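Long-range contacts in dextranase (Pseudarthrobacter oxydans, PDB 6NZS), which catalyses the endohydrolysis of alpha-1,6-glucosidic linkages in dextran: residues W87-Y92 with M187-P192; L39-E44 with Y51-Y56; S140-R145 with M379-F384; D95-V100 with K134-Y139. All coordinates share one frame; numbering follows the deposited sequence.

Interaction 1. Residues W87-Y92 with M187-P192; sequences WSSFEY and MIFAEP
Phe90 turns its CG in between its own backbone N and carbonyl carbon (chi1 59°), which swings the ring across to Ala190. Tyr92 uses the same kind of first torsion (chi1 78°) and reaches the same alanine. CA of Ala190 sits over the Phe90 face, 4.2 Å from the ring centroid, in a CH-pi contact. Its CB lies 3.6 Å from Phe90 CZ and also makes an off-centre CH-pi contact with the Tyr92 ring. Ile188 CG2 adds to this cluster, touching Phe90 CE2 at 3.8 Å.

On the other side of the sheet, Trp87 and Phe189 meet obliquely, their planes 34° apart and Trp87 CD1 3.6 Å from Phe189 CE2. Ser89 OG comes in at the Phe189 edge.

The backbones form a regular parallel ladder within the Ig-like N-terminal domain. Ser88 and Phe90 each give an N-H and accept one, and Tyr92 N closes the run on Glu191 O at 2.9 Å. The bond from Phe189 N to Ser88 O is nearly straight.

Tyr92 OH is held by Pro138 O, while Glu191 pairs with Lys359 and Arg145. Strand 51-58 pairs antiparallel with 84-92, and 144-150 with 176-192; Trp87 and Phe189 lean on strand 351-361 of the beta-solenoid.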
# COMPACT_ATOMS: atom_id res chain seq x y z
N TRP A 87 -13.80 -3.54 -1.53
CA TRP A 87 -13.09 -3.74 -2.80
C TRP A 87 -13.68 -4.93 -3.53
O TRP A 87 -14.13 -5.89 -2.91
CB TRP A 87 -11.58 -3.91 -2.62
CG TRP A 87 -11.15 -5.28 -2.13
CD1 TRP A 87 -10.71 -6.32 -2.90
CD2 TRP A 87 -11.13 -5.74 -0.77
NE1 TRP A 87 -10.42 -7.41 -2.10
CE2 TRP A 87 -10.67 -7.07 -0.79
CE3 TRP A 87 -11.46 -5.15 0.46
CZ2 TRP A 87 -10.53 -7.83 0.37
CZ3 TRP A 87 -11.33 -5.91 1.61
CH2 TRP A 87 -10.87 -7.23 1.56
N SER A 88 -13.68 -4.83 -4.86
CA SER A 88 -14.17 -5.90 -5.71
C SER A 88 -13.12 -6.20 -6.76
O SER A 88 -12.63 -5.28 -7.43
CB SER A 88 -15.47 -5.48 -6.40
OG SER A 88 -15.97 -6.52 -7.23
N SER A 89 -12.77 -7.48 -6.90
CA SER A 89 -11.88 -7.95 -7.95
C SER A 89 -12.65 -8.75 -8.99
O SER A 89 -13.63 -9.44 -8.68
CB SER A 89 -10.79 -8.87 -7.37
OG SER A 89 -9.85 -8.10 -6.63
N PHE A 90 -12.20 -8.65 -10.23
CA PHE A 90 -12.67 -9.54 -11.28
C PHE A 90 -11.56 -9.66 -12.30
O PHE A 90 -10.63 -8.85 -12.32
CB PHE A 90 -14.00 -9.07 -11.91
CG PHE A 90 -13.94 -7.69 -12.52
CD1 PHE A 90 -13.50 -7.52 -13.83
CD2 PHE A 90 -14.35 -6.58 -11.80
CE1 PHE A 90 -13.46 -6.25 -14.40
CE2 PHE A 90 -14.32 -5.32 -12.37
CZ PHE A 90 -13.87 -5.14 -13.67
N GLU A 91 -11.64 -10.70 -13.13
CA GLU A 91 -10.73 -10.85 -14.26
C GLU A 91 -11.43 -10.42 -15.54
O GLU A 91 -12.61 -10.73 -15.74
CB GLU A 91 -10.27 -12.30 -14.43
CG GLU A 91 -9.53 -12.86 -13.25
CD GLU A 91 -8.97 -14.24 -13.56
OE1 GLU A 91 -9.57 -15.23 -13.12
OE2 GLU A 91 -7.94 -14.31 -14.27
N TYR A 92 -10.69 -9.74 -16.41
CA TYR A 92 -11.27 -9.33 -17.68
C TYR A 92 -10.20 -9.37 -18.77
O TYR A 92 -9.00 -9.27 -18.49
CB TYR A 92 -12.00 -7.97 -17.60
CG TYR A 92 -11.11 -6.75 -17.61
CD1 TYR A 92 -9.96 -6.68 -16.83
CD2 TYR A 92 -11.44 -5.64 -18.37
CE1 TYR A 92 -9.15 -5.55 -16.83
CE2 TYR A 92 -10.63 -4.49 -18.38
CZ TYR A 92 -9.49 -4.46 -17.60
OH TYR A 92 -8.68 -3.35 -17.63
N MET A 187 -12.89 0.20 -3.83
CA MET A 187 -11.83 -0.05 -4.79
C MET A 187 -12.30 -1.10 -5.79
O MET A 187 -12.98 -2.06 -5.43
CB MET A 187 -10.59 -0.58 -4.08
CG MET A 187 -9.40 0.35 -4.17
SD MET A 187 -9.75 1.97 -3.47
CE MET A 187 -10.18 1.49 -1.79
N ILE A 188 -11.94 -0.90 -7.05
CA ILE A 188 -12.14 -1.90 -8.09
C ILE A 188 -10.77 -2.35 -8.57
O ILE A 188 -9.93 -1.53 -8.95
CB ILE A 188 -12.98 -1.36 -9.27
CG1 ILE A 188 -14.38 -0.99 -8.80
CG2 ILE A 188 -13.03 -2.40 -10.40
CD1 ILE A 188 -15.25 -0.33 -9.86
N PHE A 189 -10.55 -3.66 -8.55
CA PHE A 189 -9.33 -4.26 -9.06
C PHE A 189 -9.74 -5.05 -10.30
O PHE A 189 -10.18 -6.20 -10.21
CB PHE A 189 -8.70 -5.17 -8.01
CG PHE A 189 -8.34 -4.48 -6.71
CD1 PHE A 189 -8.05 -3.12 -6.65
CD2 PHE A 189 -8.27 -5.23 -5.54
CE1 PHE A 189 -7.70 -2.52 -5.44
CE2 PHE A 189 -7.92 -4.64 -4.34
CZ PHE A 189 -7.64 -3.28 -4.29
N ALA A 190 -9.64 -4.40 -11.47
CA ALA A 190 -9.97 -5.00 -12.76
C ALA A 190 -8.67 -5.61 -13.27
O ALA A 190 -7.80 -4.89 -13.76
CB ALA A 190 -10.49 -3.93 -13.71
N GLU A 191 -8.54 -6.92 -13.13
CA GLU A 191 -7.27 -7.59 -13.33
C GLU A 191 -7.28 -8.39 -14.63
O GLU A 191 -8.31 -8.95 -15.02
CB GLU A 191 -6.98 -8.53 -12.16
CG GLU A 191 -6.94 -7.84 -10.80
CD GLU A 191 -5.92 -6.73 -10.76
OE1 GLU A 191 -4.73 -7.06 -10.77
OE2 GLU A 191 -6.30 -5.53 -10.69
N PRO A 192 -6.15 -8.47 -15.32
CA PRO A 192 -6.14 -9.14 -16.62
C PRO A 192 -6.33 -10.65 -16.49
O PRO A 192 -5.70 -11.31 -15.67
CB PRO A 192 -4.75 -8.80 -17.18
CG PRO A 192 -3.91 -8.51 -15.98
CD PRO A 192 -4.84 -7.88 -14.98

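Interaction 2. Residues L39-E44 with Y51-Y56; sequences LQVAQE and YDAFTY
The amide of Gln40 and the carboxylate of Asp52 run alongside each other in the same direction, with their planes 69° apart. Asp52 OD1 lies close to the amide plane, while NE2 approaches it from above the carboxylate plane, and the two atoms are hydrogen-bonded at 3.0 Å. The Tyr51 ring turns an edge to Val41 O, which stays near the ring plane.

Gln40 CG stands beside the backbone N, opposite the carbonyl carbon (chi1 -70°), and the chain then runs out extended, carrying its amide along the Asp52 side chain. OD1 also receives a water that donates to Leu39 O as well; OD2 takes the backbone N-H of Thr3. Were Gln40 shortened to an alanine, OD1 would probably lose its amide donor and be left to the water, with Thr3 still on OD2.

The backbones pair as a beta hairpin. Val41 and Tyr51 exchange two bonds, Tyr51 N to Val41 O at 2.7 Å and Val41 N to Tyr51 O at 2.8 Å. Ala53 N still bonds to Leu39 O at 3.2 Å, and a second water joins Leu39 N, Ala53 O and Thr55 OG1. Beneath, Leu39 CD2 rests on Ala53 CB at 3.7 Å.

Strand 96-102 pairs with the far edge of strand 37-43, and strand 84-92 with strand 51-58; Leu39 and Val41 face Val98.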
# COMPACT_ATOMS: atom_id res chain seq x y z
N LEU A 39 -21.66 -4.34 -7.15
CA LEU A 39 -20.98 -4.21 -8.43
C LEU A 39 -21.39 -5.32 -9.39
O LEU A 39 -21.49 -6.49 -9.00
CB LEU A 39 -19.46 -4.24 -8.21
CG LEU A 39 -18.57 -3.88 -9.39
CD1 LEU A 39 -17.33 -3.14 -8.91
CD2 LEU A 39 -18.15 -5.13 -10.11
N GLN A 40 -21.64 -4.95 -10.65
CA GLN A 40 -21.84 -5.90 -11.74
C GLN A 40 -20.98 -5.48 -12.92
O GLN A 40 -20.64 -4.30 -13.06
CB GLN A 40 -23.31 -5.96 -12.17
CG GLN A 40 -24.24 -6.61 -11.16
CD GLN A 40 -25.68 -6.59 -11.61
OE1 GLN A 40 -26.04 -5.91 -12.57
NE2 GLN A 40 -26.53 -7.35 -10.91
N VAL A 41 -20.61 -6.46 -13.75
CA VAL A 41 -19.69 -6.24 -14.87
C VAL A 41 -20.25 -6.90 -16.11
O VAL A 41 -20.69 -8.06 -16.07
CB VAL A 41 -18.28 -6.81 -14.59
CG1 VAL A 41 -17.28 -6.32 -15.63
CG2 VAL A 41 -17.80 -6.48 -13.20
N ALA A 42 -20.17 -6.20 -17.24
CA ALA A 42 -20.57 -6.74 -18.53
C ALA A 42 -19.51 -6.41 -19.55
O ALA A 42 -18.90 -5.34 -19.50
CB ALA A 42 -21.88 -6.11 -18.99
N GLN A 43 -19.29 -7.32 -20.50
CA GLN A 43 -18.46 -6.98 -21.65
C GLN A 43 -19.08 -5.80 -22.36
O GLN A 43 -20.30 -5.69 -22.47
CB GLN A 43 -18.37 -8.18 -22.59
CG GLN A 43 -17.20 -8.13 -23.56
CD GLN A 43 -16.98 -9.45 -24.26
OE1 GLN A 43 -16.32 -10.35 -23.72
NE2 GLN A 43 -17.52 -9.58 -25.47
N GLU A 44 -18.23 -4.88 -22.84
CA GLU A 44 -18.77 -3.59 -23.29
C GLU A 44 -19.72 -3.74 -24.47
O GLU A 44 -20.65 -2.94 -24.62
CB GLU A 44 -17.65 -2.60 -23.60
CG GLU A 44 -16.77 -3.03 -24.75
CD GLU A 44 -17.26 -2.56 -26.10
OE1 GLU A 44 -16.59 -2.89 -27.10
OE2 GLU A 44 -18.30 -1.86 -26.16
N TYR A 51 -22.81 -9.38 -14.93
CA TYR A 51 -22.57 -10.44 -13.96
C TYR A 51 -22.16 -9.84 -12.62
O TYR A 51 -21.39 -8.89 -12.58
CB TYR A 51 -21.47 -11.36 -14.46
CG TYR A 51 -21.82 -12.09 -15.73
CD1 TYR A 51 -22.50 -13.30 -15.68
CD2 TYR A 51 -21.49 -11.56 -16.97
CE1 TYR A 51 -22.82 -13.98 -16.85
CE2 TYR A 51 -21.81 -12.24 -18.14
CZ TYR A 51 -22.48 -13.44 -18.07
OH TYR A 51 -22.80 -14.12 -19.23
N ASP A 52 -22.68 -10.42 -11.54
CA ASP A 52 -22.30 -9.97 -10.20
C ASP A 52 -20.86 -10.32 -9.90
O ASP A 52 -20.37 -11.39 -10.26
CB ASP A 52 -23.20 -10.65 -9.18
CG ASP A 52 -24.65 -10.30 -9.37
OD1 ASP A 52 -25.02 -9.15 -9.06
OD2 ASP A 52 -25.41 -11.16 -9.85
N ALA A 53 -20.16 -9.39 -9.23
CA ALA A 53 -18.82 -9.63 -8.72
C ALA A 53 -18.83 -9.27 -7.24
O ALA A 53 -19.32 -8.20 -6.88
CB ALA A 53 -17.79 -8.77 -9.44
N PHE A 54 -18.32 -10.16 -6.41
CA PHE A 54 -18.37 -9.93 -4.97
C PHE A 54 -17.61 -8.67 -4.59
O PHE A 54 -16.55 -8.38 -5.15
CB PHE A 54 -17.75 -11.11 -4.23
CG PHE A 54 -18.10 -11.15 -2.77
CD1 PHE A 54 -19.36 -11.57 -2.37
CD2 PHE A 54 -17.19 -10.75 -1.81
CE1 PHE A 54 -19.70 -11.60 -1.03
CE2 PHE A 54 -17.52 -10.79 -0.46
CZ PHE A 54 -18.77 -11.21 -0.07
N THR A 55 -18.15 -7.92 -3.63
CA THR A 55 -17.44 -6.79 -3.03
C THR A 55 -17.15 -7.15 -1.58
O THR A 55 -18.08 -7.25 -0.76
CB THR A 55 -18.20 -5.48 -3.15
OG1 THR A 55 -18.51 -5.22 -4.53
CG2 THR A 55 -17.36 -4.33 -2.61
N TYR A 56 -15.87 -7.35 -1.28
CA TYR A 56 -15.38 -7.59 0.06
C TYR A 56 -15.38 -6.29 0.86
O TYR A 56 -15.48 -5.20 0.31
CB TYR A 56 -13.93 -8.08 -0.01
CG TYR A 56 -13.77 -9.35 -0.80
CD1 TYR A 56 -14.00 -10.59 -0.21
CD2 TYR A 56 -13.39 -9.33 -2.15
CE1 TYR A 56 -13.87 -11.76 -0.93
CE2 TYR A 56 -13.26 -10.50 -2.87
CZ TYR A 56 -13.50 -11.71 -2.26
OH TYR A 56 -13.37 -12.88 -2.98
O HOH W 1 -20.79 -6.48 -5.51
O HOH W 2 -23.67 -7.40 -7.47

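Interaction 3. Residues S140-R145 with M379-F384; sequences SDAGYR and MKNTFF
A guanidinium face, not its N-H edge, meets the second segment: Asn381 O stands over the plane of Arg145, 3.5 Å from NE, at an angle too poor for a hydrogen bond. Asn381 belongs to the parallel beta-helix of this enzyme, at the corner where strand 377-380 gives way to 382-386. Its positive phi of 67° makes the bend, and its OD1 is bonded to Asn402 of the following coil, consistent with the asparagine ladders of pectate-lyase-like helices.

From the Ig-like domain comes a type I turn, Ser140 to Gly143, whose Ser140 OG accepts Ala142 N to form an ST turn. Ala142 CB rests against the Asn381 amide, 3.4 Å from OD1 and 3.5 Å from ND2.

Arg145 is bent at chi2 and chi3, which folds its end back onto its own turn. NH1 and NH2 both grip Ala142 O, at 3.0 and 2.9 Å, the first in the carbonyl plane and the second from above it. Asn357 ND2 reaches the same oxygen, and NH1 also forms a salt bridge with Glu191, so the turn's carbonyl and Glu191 fix the guanidinium's orientation, with the Asn381 carbonyl over one face. A leucine in place of Arg145 would probably leave Glu191 short of one cationic mate and the Ala142 carbonyl without two donors.

Nearer its backbone, Arg145 CB touches Phe383 CB at 4.0 Å. Two waters bridge the junction: one between Asp141 O and Lys380 NZ, the other accepting from Arg145 NE at 2.8 Å and donating to Thr382 O.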
# COMPACT_ATOMS: atom_id res chain seq x y z
N SER A 140 -6.50 -3.36 -20.33
CA SER A 140 -5.06 -3.16 -20.38
C SER A 140 -4.42 -4.44 -19.87
O SER A 140 -4.96 -5.09 -18.98
CB SER A 140 -4.62 -2.02 -19.45
OG SER A 140 -3.21 -1.99 -19.31
N ASP A 141 -3.26 -4.80 -20.43
CA ASP A 141 -2.58 -5.96 -19.86
C ASP A 141 -2.08 -5.71 -18.45
O ASP A 141 -1.68 -6.67 -17.78
CB ASP A 141 -1.47 -6.49 -20.77
CG ASP A 141 -0.45 -5.45 -21.12
OD1 ASP A 141 -0.40 -4.40 -20.45
OD2 ASP A 141 0.33 -5.69 -22.07
N ALA A 142 -2.10 -4.47 -17.97
CA ALA A 142 -1.83 -4.17 -16.57
C ALA A 142 -3.09 -4.21 -15.71
O ALA A 142 -2.96 -4.22 -14.48
CB ALA A 142 -1.22 -2.77 -16.44
N GLY A 143 -4.27 -4.23 -16.32
CA GLY A 143 -5.48 -3.99 -15.56
C GLY A 143 -5.47 -2.58 -14.97
O GLY A 143 -4.59 -1.75 -15.25
N TYR A 144 -6.49 -2.31 -14.16
CA TYR A 144 -6.62 -1.04 -13.47
C TYR A 144 -7.09 -1.29 -12.05
O TYR A 144 -7.99 -2.10 -11.82
CB TYR A 144 -7.68 -0.16 -14.15
CG TYR A 144 -7.27 0.44 -15.47
CD1 TYR A 144 -7.49 -0.25 -16.67
CD2 TYR A 144 -6.65 1.68 -15.54
CE1 TYR A 144 -7.12 0.30 -17.89
CE2 TYR A 144 -6.27 2.23 -16.77
CZ TYR A 144 -6.51 1.53 -17.93
OH TYR A 144 -6.14 2.05 -19.16
N ARG A 145 -6.47 -0.59 -11.09
CA ARG A 145 -6.92 -0.59 -9.70
C ARG A 145 -7.26 0.85 -9.34
O ARG A 145 -6.40 1.74 -9.46
CB ARG A 145 -5.80 -1.13 -8.79
CG ARG A 145 -5.52 -2.64 -8.99
CD ARG A 145 -4.02 -2.97 -9.07
NE ARG A 145 -3.38 -2.33 -10.22
CZ ARG A 145 -3.46 -2.76 -11.48
NH1 ARG A 145 -4.16 -3.85 -11.77
NH2 ARG A 145 -2.84 -2.10 -12.44
N MET A 379 8.65 -4.29 -9.54
CA MET A 379 7.25 -4.32 -9.16
C MET A 379 6.46 -3.47 -10.15
O MET A 379 6.88 -2.37 -10.49
CB MET A 379 7.03 -3.79 -7.74
CG MET A 379 5.56 -3.79 -7.32
SD MET A 379 5.35 -3.55 -5.55
CE MET A 379 5.63 -1.78 -5.40
N LYS A 380 5.31 -3.99 -10.60
CA LYS A 380 4.45 -3.20 -11.47
C LYS A 380 2.99 -3.48 -11.18
O LYS A 380 2.61 -4.60 -10.81
CB LYS A 380 4.76 -3.44 -12.95
CG LYS A 380 4.60 -4.87 -13.41
CD LYS A 380 5.08 -5.00 -14.86
CE LYS A 380 4.87 -6.40 -15.39
NZ LYS A 380 4.69 -6.40 -16.87
N ASN A 381 2.17 -2.45 -11.37
CA ASN A 381 0.71 -2.60 -11.43
C ASN A 381 0.14 -3.03 -10.08
O ASN A 381 -0.41 -4.12 -9.96
CB ASN A 381 0.32 -3.59 -12.53
CG ASN A 381 1.00 -3.30 -13.86
OD1 ASN A 381 1.25 -2.15 -14.21
ND2 ASN A 381 1.27 -4.36 -14.63
N THR A 382 0.24 -2.17 -9.07
CA THR A 382 -0.10 -2.53 -7.70
C THR A 382 -0.97 -1.46 -7.06
O THR A 382 -1.06 -0.32 -7.55
CB THR A 382 1.15 -2.72 -6.84
OG1 THR A 382 1.89 -1.49 -6.81
CG2 THR A 382 2.05 -3.82 -7.39
N PHE A 383 -1.62 -1.84 -5.96
CA PHE A 383 -2.38 -0.93 -5.11
C PHE A 383 -1.95 -1.15 -3.67
O PHE A 383 -1.95 -2.29 -3.20
CB PHE A 383 -3.90 -1.18 -5.22
CG PHE A 383 -4.71 -0.36 -4.25
CD1 PHE A 383 -5.10 0.93 -4.57
CD2 PHE A 383 -5.06 -0.87 -3.00
CE1 PHE A 383 -5.84 1.71 -3.67
CE2 PHE A 383 -5.79 -0.10 -2.09
CZ PHE A 383 -6.18 1.19 -2.42
N PHE A 384 -1.59 -0.07 -2.97
CA PHE A 384 -1.21 -0.17 -1.56
C PHE A 384 -2.04 0.78 -0.72
O PHE A 384 -2.00 2.00 -0.92
CB PHE A 384 0.26 0.17 -1.35
CG PHE A 384 1.19 -0.90 -1.82
CD1 PHE A 384 1.62 -0.93 -3.14
CD2 PHE A 384 1.64 -1.87 -0.95
CE1 PHE A 384 2.48 -1.93 -3.59
CE2 PHE A 384 2.51 -2.88 -1.38
CZ PHE A 384 2.92 -2.90 -2.70
O HOH W 3 1.51 -6.74 -17.21
O HOH W 4 -1.84 -0.00 -10.53

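Interaction 4. Residues D95-V100 with K134-Y139; sequences DVWVDV and KIKVPY
The Trp97 indole stands between the side chains of Lys134 and Lys136. Lys136 CB lies over the six-membered ring, 3.6 Å from its centroid, in a CH-pi contact, while Lys134 CD covers the opposite face, 3.3 Å above the plane. Trp97 CG lies beside the backbone N and opposite the carbonyl carbon (chi1 -83°), which lays the indole back across the neighbouring strand.

The charged contacts belong to the same side. Lys134 bends at its last two torsions and brings NZ to the syn lone pair of Asp99 OD1, a salt bridge of 2.7 Å. Lys136 NZ stays 4.5 Å from Asp95 OD2, and a water that accepts from the lysine and donates to the carboxylate spans the gap.

Backbone bonding makes an antiparallel ladder in the Ig-like beta-sandwich, flanked by strands 37-43 and 125-129. Val96 exchanges two bonds with Val137, and Val98 two with Ile135; Val98 N meets Ile135 O at 2.7 Å. Beyond the ladder, Asp95 OD1 takes Tyr139 N at 2.8 Å from above the carboxylate plane, so a side chain prolongs the pairing past Pro138. A second water bonds to that OD1 and to Tyr139 O.

The apolar contacts fill the reverse side. Val96 CG2 meets Val137 CB, Val98 CG2 meets Val137 CG2 at 3.9 Å, and Val100 CG2 approaches Ile135 CD1. These aliphatic groups turn inward, where Ile188 lies on Val98 and Val100, Val148 on Ile135, and Phe146 on Val137.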
# COMPACT_ATOMS: atom_id res chain seq x y z
N ASP A 95 -12.68 -4.74 -22.96
CA ASP A 95 -13.33 -3.59 -22.33
C ASP A 95 -14.65 -4.00 -21.70
O ASP A 95 -15.42 -4.78 -22.28
CB ASP A 95 -13.64 -2.52 -23.38
CG ASP A 95 -12.41 -1.83 -23.93
OD1 ASP A 95 -11.28 -2.30 -23.73
OD2 ASP A 95 -12.59 -0.79 -24.61
N VAL A 96 -14.93 -3.46 -20.51
CA VAL A 96 -16.15 -3.79 -19.77
C VAL A 96 -16.87 -2.51 -19.35
O VAL A 96 -16.27 -1.44 -19.22
CB VAL A 96 -15.89 -4.65 -18.52
CG1 VAL A 96 -15.41 -6.05 -18.91
CG2 VAL A 96 -14.91 -3.96 -17.58
N TRP A 97 -18.17 -2.66 -19.13
CA TRP A 97 -18.95 -1.67 -18.39
C TRP A 97 -19.18 -2.21 -16.98
O TRP A 97 -19.66 -3.34 -16.82
CB TRP A 97 -20.32 -1.47 -19.04
CG TRP A 97 -20.37 -0.52 -20.21
CD1 TRP A 97 -20.61 -0.84 -21.52
CD2 TRP A 97 -20.20 0.91 -20.18
NE1 TRP A 97 -20.59 0.29 -22.29
CE2 TRP A 97 -20.34 1.38 -21.50
CE3 TRP A 97 -19.93 1.83 -19.16
CZ2 TRP A 97 -20.23 2.73 -21.82
CZ3 TRP A 97 -19.83 3.18 -19.49
CH2 TRP A 97 -19.98 3.61 -20.81
N VAL A 98 -18.81 -1.42 -15.97
CA VAL A 98 -18.98 -1.80 -14.57
C VAL A 98 -20.08 -0.93 -13.98
O VAL A 98 -19.96 0.30 -13.99
CB VAL A 98 -17.68 -1.63 -13.79
CG1 VAL A 98 -17.88 -2.04 -12.36
CG2 VAL A 98 -16.57 -2.46 -14.43
N ASP A 99 -21.14 -1.56 -13.46
CA ASP A 99 -22.19 -0.84 -12.74
C ASP A 99 -21.84 -0.84 -11.26
O ASP A 99 -21.61 -1.91 -10.68
CB ASP A 99 -23.55 -1.53 -12.90
CG ASP A 99 -24.03 -1.55 -14.33
OD1 ASP A 99 -24.12 -0.48 -14.95
OD2 ASP A 99 -24.34 -2.65 -14.83
N VAL A 100 -21.80 0.34 -10.65
CA VAL A 100 -21.57 0.46 -9.21
C VAL A 100 -22.79 1.13 -8.61
O VAL A 100 -23.16 2.23 -9.03
CB VAL A 100 -20.30 1.24 -8.87
CG1 VAL A 100 -20.03 1.13 -7.37
CG2 VAL A 100 -19.12 0.72 -9.66
N LYS A 134 -22.50 3.72 -14.31
CA LYS A 134 -21.84 2.75 -15.17
C LYS A 134 -20.51 3.34 -15.61
O LYS A 134 -20.47 4.48 -16.10
CB LYS A 134 -22.71 2.44 -16.40
CG LYS A 134 -22.45 1.08 -17.07
CD LYS A 134 -23.31 0.89 -18.33
CE LYS A 134 -24.78 0.79 -17.97
NZ LYS A 134 -25.15 -0.56 -17.44
N ILE A 135 -19.43 2.58 -15.43
CA ILE A 135 -18.07 3.03 -15.73
C ILE A 135 -17.48 2.10 -16.78
O ILE A 135 -17.49 0.87 -16.61
CB ILE A 135 -17.19 2.98 -14.46
CG1 ILE A 135 -17.80 3.85 -13.36
CG2 ILE A 135 -15.76 3.43 -14.77
CD1 ILE A 135 -17.28 3.49 -11.98
N LYS A 136 -16.93 2.68 -17.85
CA LYS A 136 -16.29 1.87 -18.89
C LYS A 136 -14.81 1.72 -18.54
O LYS A 136 -14.07 2.71 -18.53
CB LYS A 136 -16.45 2.50 -20.26
CG LYS A 136 -15.92 1.59 -21.36
CD LYS A 136 -16.05 2.24 -22.72
CE LYS A 136 -17.14 1.59 -23.54
NZ LYS A 136 -16.62 1.22 -24.88
N VAL A 137 -14.39 0.50 -18.24
CA VAL A 137 -13.00 0.20 -17.92
C VAL A 137 -12.37 -0.43 -19.15
O VAL A 137 -12.74 -1.56 -19.52
CB VAL A 137 -12.88 -0.71 -16.69
CG1 VAL A 137 -11.41 -0.94 -16.35
CG2 VAL A 137 -13.62 -0.11 -15.49
N PRO A 138 -11.45 0.24 -19.83
CA PRO A 138 -10.81 -0.37 -20.99
C PRO A 138 -9.89 -1.49 -20.54
O PRO A 138 -9.33 -1.47 -19.43
CB PRO A 138 -10.01 0.78 -21.61
CG PRO A 138 -9.72 1.69 -20.46
CD PRO A 138 -10.87 1.55 -19.50
N TYR A 139 -9.73 -2.48 -21.41
CA TYR A 139 -8.76 -3.53 -21.15
C TYR A 139 -7.34 -2.99 -21.29
O TYR A 139 -7.02 -2.25 -22.22
CB TYR A 139 -8.97 -4.73 -22.08
CG TYR A 139 -7.89 -5.75 -21.84
CD1 TYR A 139 -7.87 -6.50 -20.67
CD2 TYR A 139 -6.86 -5.93 -22.75
CE1 TYR A 139 -6.87 -7.41 -20.43
CE2 TYR A 139 -5.85 -6.85 -22.52
CZ TYR A 139 -5.86 -7.59 -21.36
OH TYR A 139 -4.85 -8.50 -21.11
O HOH W 5 -8.65 -1.72 -24.66
O HOH W 6 -14.86 -0.08 -26.27

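How the interactions relate
Interactions 1, 2 and 4 are three strand pairings of the Ig-like domain, and interaction 3 leaves it for the beta-helix. Interaction 1 is wholly buried, a parallel pair with aromatic rings on both sides. Interactions 2 and 4 are antiparallel and partly open: each turns aliphatic groups inward and carries polar pairs, an amide with a carboxylate in one, lysines with aspartates in the other, on the outer side. They join through strands 37-43 and 96-102, by Ala42 O to Trp97 N. Interaction 3 is buried but joined by side-chain packing and bridging waters, without a strand ladder; Arg145 NH1 ties it to Glu191 OE2 of interaction 1, and Tyr144 touches Pro138 of interaction 4.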